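Local coordinates for extracellular solute-binding protein family 1 (Kribbella flavida, PDB 5IXP) that probably binds a solute outside the cell and delivers it to an ABC transporter for uptake, at residues C119-R122 with D123-A126; V340-A343 with N344-I347; A366-R369 with V370-K374. One frame throughout, in Å; residues are numbered along the deposited sequence. Where two conformers were deposited one is given.

Interaction 1 of 3, residues C119-R122 with D123-A126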
ATOM      1  N   CYS A 119      -0.737 -14.309   2.680  0.54 12.97           N
ATOM      2  CA  CYS A 119      -0.720 -15.065   3.918  0.54 12.33           C
ATOM      3  C   CYS A 119      -1.897 -16.030   3.920  0.54 13.77           C
ATOM      4  O   CYS A 119      -2.887 -15.852   3.203  0.54 11.22           O
ATOM      5  CB  CYS A 119      -0.760 -14.150   5.146  0.54 16.18           C
ATOM      6  SG  CYS A 119      -2.170 -13.033   5.249  0.54 16.53           S
ATOM      7  N   TYR A 120      -1.767 -17.084   4.710  1.00 12.96           N
ATOM      8  CA  TYR A 120      -2.780 -18.138   4.674  1.00 14.82           C
ATOM      9  C   TYR A 120      -2.825 -18.925   5.976  1.00 16.47           C
ATOM     10  O   TYR A 120      -1.846 -19.008   6.724  1.00 17.83           O
ATOM     11  CB  TYR A 120      -2.561 -19.101   3.493  1.00 15.08           C
ATOM     12  CG  TYR A 120      -1.258 -19.874   3.552  1.00 17.30           C
ATOM     13  CD1 TYR A 120      -0.064 -19.299   3.119  1.00 17.69           C
ATOM     14  CD2 TYR A 120      -1.222 -21.184   4.030  1.00 16.69           C
ATOM     15  CE1 TYR A 120       1.132 -20.002   3.171  1.00 20.86           C
ATOM     16  CE2 TYR A 120      -0.030 -21.900   4.085  1.00 16.72           C
ATOM     17  CZ  TYR A 120       1.146 -21.300   3.655  1.00 18.75           C
ATOM     18  OH  TYR A 120       2.337 -21.990   3.705  1.00 17.53           O
ATOM     19  N   ARG A 121      -3.991 -19.522   6.214  1.00 15.68           N
ATOM     20  CA  ARG A 121      -4.246 -20.336   7.399  1.00 15.28           C
ATOM     21  C   ARG A 121      -3.816 -21.767   7.101  1.00 17.76           C
ATOM     22  O   ARG A 121      -4.538 -22.522   6.440  1.00 18.00           O
ATOM     23  CB  ARG A 121      -5.718 -20.251   7.781  1.00 16.33           C
ATOM     24  CG  ARG A 121      -6.109 -18.921   8.444  1.00 17.58           C
ATOM     25  CD  ARG A 121      -5.754 -18.934   9.940  1.00 18.22           C
ATOM     26  NE  ARG A 121      -6.452 -20.015  10.633  1.00 20.78           N
ATOM     27  CZ  ARG A 121      -7.667 -19.906  11.169  1.00 23.90           C
ATOM     28  NH1 ARG A 121      -8.332 -18.752  11.110  1.00 22.40           N
ATOM     29  NH2 ARG A 121      -8.215 -20.949  11.773  1.00 24.68           N
ATOM     30  N   ARG A 122      -2.647 -22.163   7.611  0.66 18.69           N
ATOM     31  CA  ARG A 122      -2.146 -23.503   7.308  0.66 20.85           C
ATOM     32  C   ARG A 122      -2.990 -24.599   7.952  0.66 19.74           C
ATOM     33  O   ARG A 122      -3.038 -25.718   7.427  0.66 20.69           O
ATOM     34  CB  ARG A 122      -0.680 -23.638   7.722  0.66 23.67           C
ATOM     35  CG  ARG A 122      -0.331 -23.120   9.100  0.66 23.23           C
ATOM     36  CD  ARG A 122       1.189 -23.092   9.286  0.66 23.44           C
ATOM     37  NE  ARG A 122       1.766 -24.432   9.206  0.66 21.51           N
ATOM     38  CZ  ARG A 122       2.490 -24.901   8.189  0.66 25.51           C
ATOM     39  NH1 ARG A 122       2.769 -24.137   7.130  0.66 18.16           N
ATOM     40  NH2 ARG A 122       2.951 -26.150   8.244  0.66 30.70           N
ATOM     41  N   ASP A 123      -3.663 -24.309   9.072  1.00 17.61           N
ATOM     42  CA  ASP A 123      -4.549 -25.308   9.665  1.00 18.54           C
ATOM     43  C   ASP A 123      -5.775 -25.542   8.793  1.00 19.47           C
ATOM     44  O   ASP A 123      -6.174 -26.691   8.565  1.00 20.18           O
ATOM     45  CB  ASP A 123      -4.966 -24.883  11.076  1.00 21.25           C
ATOM     46  CG  ASP A 123      -5.709 -23.560  11.098  1.00 21.22           C
ATOM     47  OD1 ASP A 123      -5.341 -22.660  10.322  1.00 20.90           O
ATOM     48  OD2 ASP A 123      -6.665 -23.418  11.897  1.00 23.62           O
ATOM     49  N   LEU A 124      -6.374 -24.467   8.280  1.00 19.03           N
ATOM     50  CA  LEU A 124      -7.516 -24.620   7.384  1.00 18.06           C
ATOM     51  C   LEU A 124      -7.095 -25.252   6.062  1.00 20.22           C
ATOM     52  O   LEU A 124      -7.823 -26.091   5.514  1.00 19.16           O
ATOM     53  CB  LEU A 124      -8.196 -23.269   7.156  1.00 17.42           C
ATOM     54  CG  LEU A 124      -8.725 -22.577   8.418  1.00 18.72           C
ATOM     55  CD1 LEU A 124      -9.443 -21.259   8.072  1.00 16.61           C
ATOM     56  CD2 LEU A 124      -9.628 -23.509   9.240  1.00 20.25           C
ATOM     57  N   PHE A 125      -5.921 -24.877   5.542  1.00 16.81           N
ATOM     58  CA  PHE A 125      -5.421 -25.521   4.329  1.00 18.75           C
ATOM     59  C   PHE A 125      -5.264 -27.022   4.545  1.00 18.93           C
ATOM     60  O   PHE A 125      -5.690 -27.832   3.711  1.00 17.75           O
ATOM     61  CB  PHE A 125      -4.086 -24.905   3.901  1.00 18.08           C
ATOM     62  CG  PHE A 125      -4.214 -23.679   3.019  1.00 17.45           C
ATOM     63  CD1 PHE A 125      -5.227 -22.750   3.231  1.00 15.65           C
ATOM     64  CD2 PHE A 125      -3.298 -23.450   1.993  1.00 15.78           C
ATOM     65  CE1 PHE A 125      -5.333 -21.610   2.442  1.00 14.99           C
ATOM     66  CE2 PHE A 125      -3.390 -22.316   1.190  1.00 17.15           C
ATOM     67  CZ  PHE A 125      -4.418 -21.390   1.410  1.00 15.85           C
ATOM     68  N   ALA A 126      -4.644 -27.410   5.662  1.00 17.81           N
ATOM     69  CA  ALA A 126      -4.431 -28.831   5.929  1.00 21.01           C
ATOM     70  C   ALA A 126      -5.752 -29.592   5.913  1.00 21.91           C
ATOM     71  O   ALA A 126      -5.878 -30.638   5.262  1.00 20.24           O
ATOM     72  CB  ALA A 126      -3.724 -29.008   7.271  1.00 24.10           C
TER

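Interaction 2 of 3, residues V340-A343 with N344-I347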
ATOM      1  N   VAL A 340      11.591  -9.002   0.269  1.00 14.71           N
ATOM      2  CA  VAL A 340      12.508  -8.526  -0.768  1.00 14.73           C
ATOM      3  C   VAL A 340      12.041  -9.013  -2.133  1.00 16.69           C
ATOM      4  O   VAL A 340      11.909  -8.231  -3.084  1.00 17.57           O
ATOM      5  CB  VAL A 340      13.952  -8.971  -0.472  1.00 15.73           C
ATOM      6  CG1 VAL A 340      14.822  -8.801  -1.711  1.00 17.46           C
ATOM      7  CG2 VAL A 340      14.518  -8.167   0.688  1.00 16.89           C
ATOM      8  N   ASN A 341      11.787 -10.320  -2.250  0.64 15.53           N
ATOM      9  CA  ASN A 341      11.272 -10.861  -3.507  0.64 17.97           C
ATOM     10  C   ASN A 341       9.966 -10.188  -3.908  0.64 15.58           C
ATOM     11  O   ASN A 341       9.770  -9.850  -5.082  0.64 15.75           O
ATOM     12  CB  ASN A 341      11.065 -12.371  -3.394  0.64 17.79           C
ATOM     13  CG  ASN A 341      12.364 -13.131  -3.297  0.64 17.79           C
ATOM     14  OD1 ASN A 341      13.424 -12.623  -3.663  0.64 19.24           O
ATOM     15  ND2 ASN A 341      12.287 -14.373  -2.821  0.64 17.97           N
ATOM     16  N   ARG A 342       9.061  -9.985  -2.947  1.00 13.60           N
ATOM     17  CA  ARG A 342       7.769  -9.383  -3.280  1.00 12.59           C
ATOM     18  C   ARG A 342       7.938  -7.946  -3.756  1.00 14.89           C
ATOM     19  O   ARG A 342       7.245  -7.508  -4.678  1.00 17.71           O
ATOM     20  CB  ARG A 342       6.813  -9.448  -2.083  1.00 12.78           C
ATOM     21  CG  ARG A 342       6.481 -10.869  -1.603  1.00 14.01           C
ATOM     22  CD  ARG A 342       5.659 -11.670  -2.616  1.00 15.67           C
ATOM     23  NE  ARG A 342       6.465 -12.407  -3.591  1.00 18.04           N
ATOM     24  CZ  ARG A 342       6.367 -12.258  -4.914  1.00 18.88           C
ATOM     25  NH1 ARG A 342       7.126 -12.987  -5.720  1.00 21.49           N
ATOM     26  NH2 ARG A 342       5.506 -11.391  -5.440  1.00 19.65           N
ATOM     27  N   ALA A 343       8.868  -7.201  -3.156  1.00 14.63           N
ATOM     28  CA  ALA A 343       9.103  -5.833  -3.605  1.00 14.06           C
ATOM     29  C   ALA A 343       9.714  -5.815  -4.999  1.00 14.97           C
ATOM     30  O   ALA A 343       9.334  -4.987  -5.840  1.00 15.85           O
ATOM     31  CB  ALA A 343      10.004  -5.096  -2.613  1.00 12.91           C
ATOM     32  N   ASN A 344      10.657  -6.724  -5.263  1.00 15.27           N
ATOM     33  CA  ASN A 344      11.334  -6.752  -6.555  1.00 18.50           C
ATOM     34  C   ASN A 344      10.407  -7.160  -7.689  1.00 22.29           C
ATOM     35  O   ASN A 344      10.742  -6.934  -8.855  1.00 25.12           O
ATOM     36  CB  ASN A 344      12.536  -7.699  -6.510  1.00 20.42           C
ATOM     37  CG  ASN A 344      13.739  -7.075  -5.835  1.00 21.50           C
ATOM     38  OD1 ASN A 344      13.905  -5.863  -5.864  1.00 23.15           O
ATOM     39  ND2 ASN A 344      14.591  -7.902  -5.235  1.00 25.12           N
ATOM     40  N   ASN A 345       9.259  -7.757  -7.386  1.00 20.04           N
ATOM     41  CA  ASN A 345       8.372  -8.235  -8.434  1.00 21.83           C
ATOM     42  C   ASN A 345       7.126  -7.381  -8.593  1.00 20.95           C
ATOM     43  O   ASN A 345       6.213  -7.759  -9.344  1.00 22.80           O
ATOM     44  CB  ASN A 345       8.031  -9.698  -8.182  1.00 27.20           C
ATOM     45  CG  ASN A 345       9.161 -10.614  -8.620  1.00 32.64           C
ATOM     46  OD1 ASN A 345       9.332 -10.868  -9.815  1.00 33.67           O
ATOM     47  ND2 ASN A 345       9.970 -11.078  -7.662  1.00 32.37           N
ATOM     48  N   VAL A 346       7.079  -6.229  -7.927  1.00 19.88           N
ATOM     49  CA  VAL A 346       6.018  -5.265  -8.169  1.00 22.82           C
ATOM     50  C   VAL A 346       6.266  -4.592  -9.509  1.00 25.20           C
ATOM     51  O   VAL A 346       7.398  -4.207  -9.829  1.00 26.30           O
ATOM     52  CB  VAL A 346       5.946  -4.231  -7.034  1.00 19.02           C
ATOM     53  CG1 VAL A 346       4.967  -3.107  -7.390  1.00 19.17           C
ATOM     54  CG2 VAL A 346       5.541  -4.895  -5.739  1.00 18.45           C
ATOM     55  N   ILE A 347       5.214  -4.480 -10.311  1.00 27.39           N
ATOM     56  CA  ILE A 347       5.224  -3.664 -11.515  1.00 34.29           C
ATOM     57  C   ILE A 347       4.026  -2.728 -11.436  1.00 37.24           C
ATOM     58  O   ILE A 347       2.881  -3.187 -11.350  1.00 39.15           O
ATOM     59  CB  ILE A 347       5.176  -4.516 -12.794  1.00 35.16           C
ATOM     60  CG1 ILE A 347       6.386  -5.451 -12.847  1.00 38.30           C
ATOM     61  CG2 ILE A 347       5.129  -3.617 -14.026  1.00 37.72           C
ATOM     62  CD1 ILE A 347       6.337  -6.457 -13.980  1.00 38.81           C
TER
HETATM   63  O   HOH W   1      14.252 -10.853  -5.520  1.00 27.72           O
HETATM   64  O   HOH W   2       9.858  -4.156  -8.662  1.00 38.10           O

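Interaction 3 of 3, residues A366-R369 with V370-K374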
ATOM      1  N   ALA A 366     -19.837   0.273  -4.284  1.00 17.99           N
ATOM      2  CA  ALA A 366     -20.729  -0.574  -5.065  1.00 17.15           C
ATOM      3  C   ALA A 366     -20.385  -2.046  -4.880  1.00 17.77           C
ATOM      4  O   ALA A 366     -21.278  -2.885  -4.705  1.00 17.50           O
ATOM      5  CB  ALA A 366     -20.666  -0.180  -6.541  1.00 16.52           C
ATOM      6  N   LEU A 367     -19.094  -2.383  -4.912  1.00 17.06           N
ATOM      7  CA  LEU A 367     -18.714  -3.780  -4.755  1.00 15.51           C
ATOM      8  C   LEU A 367     -19.078  -4.295  -3.363  1.00 16.24           C
ATOM      9  O   LEU A 367     -19.508  -5.443  -3.218  1.00 16.30           O
ATOM     10  CB  LEU A 367     -17.223  -3.955  -5.042  1.00 14.65           C
ATOM     11  CG  LEU A 367     -16.715  -5.397  -5.001  1.00 14.07           C
ATOM     12  CD1 LEU A 367     -17.527  -6.290  -5.932  1.00 16.94           C
ATOM     13  CD2 LEU A 367     -15.232  -5.425  -5.369  1.00 16.57           C
ATOM     14  N   ALA A 368     -18.939  -3.449  -2.336  1.00 16.85           N
ATOM     15  CA  ALA A 368     -19.331  -3.850  -0.990  1.00 17.75           C
ATOM     16  C   ALA A 368     -20.827  -4.134  -0.915  1.00 18.21           C
ATOM     17  O   ALA A 368     -21.255  -5.060  -0.218  1.00 18.48           O
ATOM     18  CB  ALA A 368     -18.938  -2.773   0.026  1.00 19.17           C
ATOM     19  N   ARG A 369     -21.642  -3.343  -1.621  1.00 17.41           N
ATOM     20  CA  ARG A 369     -23.080  -3.607  -1.632  1.00 19.58           C
ATOM     21  C   ARG A 369     -23.387  -4.962  -2.259  1.00 19.21           C
ATOM     22  O   ARG A 369     -24.262  -5.689  -1.778  1.00 20.75           O
ATOM     23  CB  ARG A 369     -23.824  -2.486  -2.359  1.00 19.17           C
ATOM     24  CG  ARG A 369     -23.845  -1.152  -1.590  1.00 18.07           C
ATOM     25  CD  ARG A 369     -24.825  -0.157  -2.208  1.00 20.52           C
ATOM     26  NE  ARG A 369     -24.528   0.146  -3.609  1.00 20.73           N
ATOM     27  CZ  ARG A 369     -23.741   1.137  -4.022  1.00 21.18           C
ATOM     28  NH1 ARG A 369     -23.138   1.938  -3.142  1.00 22.12           N
ATOM     29  NH2 ARG A 369     -23.551   1.327  -5.323  1.00 20.57           N
ATOM     30  N   VAL A 370     -22.666  -5.330  -3.320  1.00 18.58           N
ATOM     31  CA  VAL A 370     -22.822  -6.667  -3.895  1.00 19.55           C
ATOM     32  C   VAL A 370     -22.379  -7.727  -2.898  1.00 18.52           C
ATOM     33  O   VAL A 370     -23.076  -8.724  -2.673  1.00 20.69           O
ATOM     34  CB  VAL A 370     -22.033  -6.796  -5.208  1.00 17.72           C
ATOM     35  CG1 VAL A 370     -22.168  -8.210  -5.748  1.00 19.00           C
ATOM     36  CG2 VAL A 370     -22.523  -5.785  -6.227  1.00 19.37           C
ATOM     37  N   ASP A 371     -21.195  -7.533  -2.309  1.00 16.51           N
ATOM     38  CA  ASP A 371     -20.639  -8.499  -1.370  1.00 18.99           C
ATOM     39  C   ASP A 371     -21.603  -8.761  -0.223  1.00 22.07           C
ATOM     40  O   ASP A 371     -21.786  -9.911   0.193  1.00 24.34           O
ATOM     41  CB  ASP A 371     -19.293  -7.972  -0.857  1.00 21.41           C
ATOM     42  CG  ASP A 371     -18.388  -9.053  -0.262  1.00 22.78           C
ATOM     43  OD1 ASP A 371     -18.588 -10.262  -0.516  1.00 22.42           O
ATOM     44  OD2 ASP A 371     -17.437  -8.670   0.447  1.00 22.61           O
ATOM     45  N   GLU A 372     -22.255  -7.711   0.276  1.00 23.13           N
ATOM     46  CA  GLU A 372     -23.155  -7.793   1.420  1.00 23.54           C
ATOM     47  C   GLU A 372     -24.586  -8.146   1.026  1.00 25.17           C
ATOM     48  O   GLU A 372     -25.453  -8.233   1.905  1.00 26.95           O
ATOM     49  CB  GLU A 372     -23.129  -6.466   2.192  1.00 25.27           C
ATOM     50  CG  GLU A 372     -21.731  -6.094   2.715  1.00 27.78           C
ATOM     51  CD  GLU A 372     -21.583  -4.623   3.120  1.00 31.63           C
ATOM     52  OE1 GLU A 372     -22.563  -3.854   3.002  1.00 32.48           O
ATOM     53  OE2 GLU A 372     -20.474  -4.235   3.556  1.00 31.49           O
ATOM     54  N   GLY A 373     -24.854  -8.350  -0.264  1.00 23.77           N
ATOM     55  CA  GLY A 373     -26.178  -8.741  -0.704  1.00 25.25           C
ATOM     56  C   GLY A 373     -27.204  -7.633  -0.737  1.00 27.49           C
ATOM     57  O   GLY A 373     -28.406  -7.918  -0.760  1.00 28.76           O
ATOM     58  N   LYS A 374     -26.776  -6.373  -0.762  1.00 26.44           N
ATOM     59  CA  LYS A 374     -27.695  -5.246  -0.755  1.00 26.31           C
ATOM     60  C   LYS A 374     -28.083  -4.772  -2.149  1.00 25.88           C
ATOM     61  O   LYS A 374     -29.038  -4.002  -2.277  1.00 27.33           O
ATOM     62  CB  LYS A 374     -27.086  -4.077   0.027  1.00 27.50           C
ATOM     63  CG  LYS A 374     -26.747  -4.411   1.478  1.00 30.66           C
ATOM     64  CD  LYS A 374     -26.170  -3.199   2.192  1.00 36.74           C
ATOM     65  CE  LYS A 374     -26.198  -3.354   3.715  1.00 41.15           C
ATOM     66  NZ  LYS A 374     -25.136  -4.251   4.222  1.00 37.57           N
TER

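Interaction 1 of 3, residues C119-R122 with D123-A126
Arg121 and Asp123 clasp each other where strand 108-121 of the periplasmic-binding-protein fold turns straight into helix 122-127, with Arg121 at the N-cap position. The helix begins with Phe125 N donating to Arg121 O at 2.9 Å, and Ala126 N bonds Arg122 O at 2.9 Å. The side-chain grip is side-on and bidentate. Arg121 NE reaches Asp123 OD1 at 2.9 Å, and Arg121 NH2 meets Asp123 OD2 at 2.9 Å in an almost straight bond of 177°. Each oxygen uses its syn lone pair, and the guanidinium and carboxylate planes are nearly coplanar, 16° apart, so the arginine head cannot easily turn. The arginine chain, bent at both chi2 and chi3, curls back over the start of the helix to present this edge. An aspartate suits the first turn, where its negative charge probably also interacts well with the helix dipole.

Leu124 covers the guanidinium from one face: its CD1 sits over the centre, 3.8 Å from Arg121 CZ. An apolar branch suits this flat face, because the N-H groups point outward in the plane. Where strand meets helix, the rings of Tyr120 and Phe125 pack obliquely, their centroids 4.9 Å apart. Tyr120 CB lies over the face of the phenylalanine ring in a CH-pi contact, 3.6 Å from Phe125 CZ. The CG of Tyr120 stands between the backbone N and the carbonyl carbon (chi1 63°), which carries its ring across the phenylalanine, with CD2 offset toward the rim of that ring's face, and lets the hydroxyl reach Thr132 O.

Further out, Trp163 meets the Phe125 ring, and Cys119 forms a disulfide with Cys237 on the neighbouring strand 232-238. Asp230 takes a second salt bridge from Arg121 NH2, and Thr229 O accepts from Arg121 NH1.

Interaction 2 of 3, residues V340-A343 with N344-I347
Asn345 folds its side-chain amide back onto Asn341 at the C-terminal end of helix 335-344 in the binding-protein fold, so that an amide N-H bonds to a main-chain carbonyl of the last turn. Among the hydrogen bonds, Asn345 ND2 gives Asn341 O the strong one, at 2.9 Å and 160°; the carbonyl oxygen lies near the amide plane of Asn345, the first residue to leave helical geometry. With CG beside its own backbone N (chi1 -79°), the asparagine turns back along the helix, and its amide stands in for a backbone N-H that makes just weak bonds, to Asn341 O and Arg342 O. One residue earlier the regular i to i+4 bond still holds, Asn344 N donating to Val340 O at 2.9 Å. Val346 N adds a weak bond to Ala343 O.

Charged and water-mediated links extend this network. Arg342 NE forms a salt bridge with Asp261, which also accepts from Asn341 ND2. In one conformer of Asn341, a water donates to its OD1 at 2.7 Å and accepts from Asn344 ND2.

In the apolar packing, small Ala343 sits against Ile113, Pro115 and Phe310. Van der Waals contacts complete the turn: Val340 CG1 lies 3.6 Å from Asn344 ND2, and Val346 CG2 rests 3.3 Å from Arg342 O.

Interaction 3 of 3, residues A366-R369 with V370-K374
Glu372 lies against Ala368 in the last turn of helix 356-371, which Gly373 closes in a Schellman motif. The tight part is the backbone and the face turned to the protein. Asp371 N bonds Leu367 O at 2.8 Å, and Val370 CG2 sits 3.5 Å from Ala366 O. Gly373, whose positive phi of 77° suits a residue lacking a side chain, bonds back to Val370 O, and Lys374 N reaches Arg369 O at 2.8 Å. Glu372 CG passes 3.1 Å from Ala368 O. Leu367, with CG anti to the backbone N (chi1 -176°), packs against Trp171 and Trp201, while small Ala366 suits the close approach of helix 377-392. Asp371 carries its carboxylate to Ser213 OG and to Ala167 N.

The solvent side is looser. Here the extended side chain of Glu372 offers OE1 to Lys374 NZ at 2.9 Å, the ammonium lying above the carboxylate plane. Replacing Glu372 with an alanine would probably leave the Lys374 ammonium without this mate and its long chain freer to move.

The backbone thus ends the helix, while the surface ion pair ties together the two residues flanking the glycine and probably steadies the turn.

The three contacts come in series along the chain, and none touches another. Interactions 1 and 2 are the nearer neighbours, their centres 23 Å apart and nearest atoms about 9 Å; strand 108-121 connects them, since its end forms part of interaction 1 while its earlier residues Ile113 and Pro115 receive Ala343 of interaction 2. Interaction 3 stands farther off, its centre 27 Å from that of interaction 1 and 32 Å from that of interaction 2, on helix 356-371, the helix that follows 335-344. One contact therefore starts a helix on leaving the mixed sheet, and two finish helices, so the three mark separate helix ends in the binding-protein fold.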